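Local coordinates for protein glucosamine-6-phosphate deaminase (Bacillus subtilis, PDB 2BKX) that belongs to the glucosamine-6-phosphate isomerase/6-phosphogluconolactonase family of Rossmann-like alpha/beta enzymes and holds fructose -6-phosphate in its pocket, at residues G140-G145 against A179-I184. Sequence-based numbering, arbitrary orientation.
Sequences GFNEPG and ALTMGI. With F6R (fructose -6-phosphate), chain C.
With chi1 of Thr-181 at -174°, its OG1 swings opposite its own N and faces the backbone of Phe-141, while Asn-142, chi1 -61°, sends its amide toward the turn after strand 178-181. Phe-141 N donates to Thr-181 OG1 in a nearly straight bond of 2.9 Å (174°). That hydroxyl in turn donates to Met-182 O, which also accepts from Asn-142 ND2 at 2.9 Å, in the carbonyl plane. Two donors thus grip one carbonyl, and a second bond from ND2, to Ile-139 O, fixes the amide's rotation. Asn-142 OD1 lies buried without a hydrogen-bond partner, 3.5 Å from Gly-183 CA. Ile-184 CG1 lies 3.7 Å from Asn-142 CG, and the two side chains run obliquely across each other. Ala-179 CB meets Phe-141 CD1 at 3.5 Å, and the ring also approaches C3 of fructose -6-phosphate. Gly-140 O takes a 2.7 Å hydrogen bond from the ligand's O3, and the adjacent Thr-181 bond probably helps to hold the loop there. The loop between strands 128-131 and 153-156 thereby packs on strand 178-181, which pairs antiparallel with strands 62-69 and 153-156, and on the start of helix 184-188, with Gly-183 at its N-cap position.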
ATOM      1  N   GLY A 140       2.404   4.089  -3.409  1.00  5.70           N
ATOM      2  CA  GLY A 140       3.525   3.170  -3.536  1.00  6.17           C
ATOM      3  C   GLY A 140       4.815   3.944  -3.277  1.00  5.63           C
ATOM      4  O   GLY A 140       4.850   4.780  -2.381  1.00  7.32           O
ATOM      5  N   PHE A 141       5.840   3.715  -4.090  1.00  6.46           N
ATOM      6  CA  PHE A 141       7.010   4.610  -4.088  1.00  6.19           C
ATOM      7  C   PHE A 141       7.099   5.424  -5.374  1.00  6.20           C
ATOM      8  O   PHE A 141       8.200   5.767  -5.874  1.00  7.13           O
ATOM      9  CB  PHE A 141       8.308   3.870  -3.790  1.00  6.71           C
ATOM     10  CG  PHE A 141       8.481   3.452  -2.343  1.00  6.36           C
ATOM     11  CD1 PHE A 141       9.055   2.238  -2.090  1.00  9.19           C
ATOM     12  CD2 PHE A 141       8.151   4.286  -1.266  1.00  8.36           C
ATOM     13  CE1 PHE A 141       9.337   1.834  -0.766  1.00 10.50           C
ATOM     14  CE2 PHE A 141       8.399   3.864   0.059  1.00  8.81           C
ATOM     15  CZ  PHE A 141       8.998   2.656   0.292  1.00 10.97           C
ATOM     16  N   ASN A 142       5.927   5.763  -5.907  1.00  5.71           N
ATOM     17  CA  ASN A 142       5.824   6.708  -7.023  1.00  5.78           C
ATOM     18  C   ASN A 142       5.949   8.118  -6.496  1.00  6.24           C
ATOM     19  O   ASN A 142       4.989   8.640  -5.928  1.00  5.92           O
ATOM     20  CB  ASN A 142       4.506   6.513  -7.770  1.00  5.58           C
ATOM     21  CG  ASN A 142       4.387   5.141  -8.345  1.00  5.55           C
ATOM     22  OD1 ASN A 142       4.998   4.841  -9.384  1.00  7.01           O
ATOM     23  ND2 ASN A 142       3.574   4.308  -7.724  1.00  5.96           N
ATOM     24  N   GLU A 143       7.166   8.672  -6.605  1.00  6.74           N
ATOM     25  CA  GLU A 143       7.467   9.978  -6.039  1.00  6.71           C
ATOM     26  C   GLU A 143       6.983  11.089  -6.956  1.00  6.78           C
ATOM     27  O   GLU A 143       6.684  10.860  -8.134  1.00  6.93           O
ATOM     28  CB  GLU A 143       8.962  10.120  -5.792  1.00  6.90           C
ATOM     29  CG  GLU A 143       9.564   9.075  -4.845  1.00  7.96           C
ATOM     30  CD  GLU A 143       9.365   9.305  -3.370  1.00  7.97           C
ATOM     31  OE1 GLU A 143       8.372   9.938  -2.964  1.00  7.68           O
ATOM     32  OE2 GLU A 143      10.225   8.875  -2.553  1.00  8.21           O
ATOM     33  N   PRO A 144       6.925  12.327  -6.438  1.00  6.93           N
ATOM     34  CA  PRO A 144       6.558  13.443  -7.302  1.00  7.77           C
ATOM     35  C   PRO A 144       7.319  13.484  -8.603  1.00  8.05           C
ATOM     36  O   PRO A 144       8.530  13.234  -8.647  1.00  9.37           O
ATOM     37  CB  PRO A 144       6.863  14.646  -6.412  1.00  9.06           C
ATOM     38  CG  PRO A 144       6.618  14.144  -5.031  1.00  8.91           C
ATOM     39  CD  PRO A 144       7.126  12.748  -5.042  1.00  7.20           C
ATOM     40  N   GLY A 145       6.564  13.732  -9.672  1.00  8.04           N
ATOM     41  CA  GLY A 145       7.093  13.726 -11.007  1.00  8.58           C
ATOM     42  C   GLY A 145       6.869  12.455 -11.787  1.00  9.28           C
ATOM     43  O   GLY A 145       7.237  12.386 -12.959  1.00 11.25           O
ATOM     44  N   ALA A 179      14.076   1.358  -4.706  1.00  6.55           N
ATOM     45  CA  ALA A 179      12.997   0.435  -4.472  1.00  7.33           C
ATOM     46  C   ALA A 179      12.370   0.004  -5.780  1.00  6.03           C
ATOM     47  O   ALA A 179      12.604   0.604  -6.818  1.00  7.16           O
ATOM     48  CB  ALA A 179      11.965   1.074  -3.572  1.00  7.62           C
ATOM     49  N   LEU A 180      11.568  -1.049  -5.710  1.00  5.96           N
ATOM     50  CA  LEU A 180      10.707  -1.522  -6.788  1.00  6.72           C
ATOM     51  C   LEU A 180       9.268  -1.214  -6.386  1.00  6.01           C
ATOM     52  O   LEU A 180       8.883  -1.504  -5.255  1.00  7.95           O
ATOM     53  CB  LEU A 180      10.846  -3.034  -6.939  1.00  8.02           C
ATOM     54  CG  LEU A 180      12.163  -3.514  -7.522  1.00  9.70           C
ATOM     55  CD1 LEU A 180      13.343  -3.253  -6.608  1.00 13.96           C
ATOM     56  CD2 LEU A 180      12.046  -5.005  -7.811  1.00  9.84           C
ATOM     57  N   THR A 181       8.491  -0.589  -7.270  1.00  5.24           N
ATOM     58  CA  THR A 181       7.113  -0.225  -6.940  1.00  5.74           C
ATOM     59  C   THR A 181       6.178  -0.430  -8.131  1.00  5.56           C
ATOM     60  O   THR A 181       6.527  -0.169  -9.276  1.00  6.44           O
ATOM     61  CB  THR A 181       7.035   1.251  -6.490  1.00  5.98           C
ATOM     62  OG1 THR A 181       5.706   1.555  -6.038  1.00  6.69           O
ATOM     63  CG2 THR A 181       7.472   2.221  -7.528  1.00  7.18           C
ATOM     64  N   MET A 182       4.992  -0.903  -7.819  1.00  6.22           N
ATOM     65  CA  MET A 182       3.863  -0.822  -8.749  1.00  6.60           C
ATOM     66  C   MET A 182       3.768   0.609  -9.197  1.00  5.97           C
ATOM     67  O   MET A 182       3.998   1.527  -8.394  1.00  6.56           O
ATOM     68  CB  MET A 182       2.585  -1.136  -8.037  1.00  7.18           C
ATOM     69  CG  MET A 182       2.342  -2.513  -7.851  1.00 10.80           C
ATOM     70  SD  MET A 182       0.648  -2.617  -7.121  1.00 17.39           S
ATOM     71  CE  MET A 182       1.159  -3.922  -6.743  1.00  6.18           C
ATOM     72  N   GLY A 183       3.453   0.830 -10.470  1.00  5.16           N
ATOM     73  CA  GLY A 183       3.301   2.192 -10.954  1.00  5.69           C
ATOM     74  C   GLY A 183       1.925   2.762 -10.699  1.00  5.46           C
ATOM     75  O   GLY A 183       1.014   2.088 -10.175  1.00  6.22           O
ATOM     76  N   ILE A 184       1.769   4.023 -11.059  1.00  5.28           N
ATOM     77  CA  ILE A 184       0.492   4.668 -10.879  1.00  5.68           C
ATOM     78  C   ILE A 184      -0.594   4.007 -11.732  1.00  5.03           C
ATOM     79  O   ILE A 184      -1.723   3.812 -11.266  1.00  5.32           O
ATOM     80  CB  ILE A 184       0.580   6.180 -11.107  1.00  5.45           C
ATOM     81  CG1 ILE A 184       1.532   6.811 -10.083  1.00  7.56           C
ATOM     82  CG2 ILE A 184      -0.795   6.835 -11.076  1.00  6.11           C
ATOM     83  CD1 ILE A 184       1.796   8.264 -10.228  1.00  7.53           C
TER
HETATM   84  C1  F6R C1243       3.280   1.176   1.364  1.00 16.24           C
HETATM   85  C2  F6R C1243       3.768   2.268   0.431  1.00 12.72           C
HETATM   86  C3  F6R C1243       4.093   3.710   0.841  1.00  8.62           C
HETATM   87  C4  F6R C1243       3.530   4.106   2.220  1.00  6.82           C
HETATM   88  C5  F6R C1243       3.827   5.545   2.609  1.00  7.20           C
HETATM   89  C6  F6R C1243       3.297   5.871   4.001  1.00  6.19           C
HETATM   90  O1  F6R C1243       3.449  -0.137   0.794  1.00 14.45           O
HETATM   91  O2  F6R C1243       3.856   1.974  -0.741  1.00 18.38           O
HETATM   92  O3  F6R C1243       3.489   4.588  -0.093  1.00  8.67           O
HETATM   93  O4  F6R C1243       2.120   3.908   2.198  1.00  7.31           O
HETATM   94  O5  F6R C1243       5.216   5.841   2.526  1.00  7.57           O
HETATM   95  O6  F6R C1243       4.029   5.093   4.961  1.00  5.77           O
HETATM   96  P   F6R C1243       3.523   5.052   6.473  1.00  5.35           P
HETATM   97  O1P F6R C1243       2.233   4.279   6.475  1.00  5.89           O
HETATM   98  O2P F6R C1243       3.294   6.485   6.874  1.00  6.22           O
HETATM   99  O3P F6R C1243       4.590   4.366   7.264  1.00  5.38           O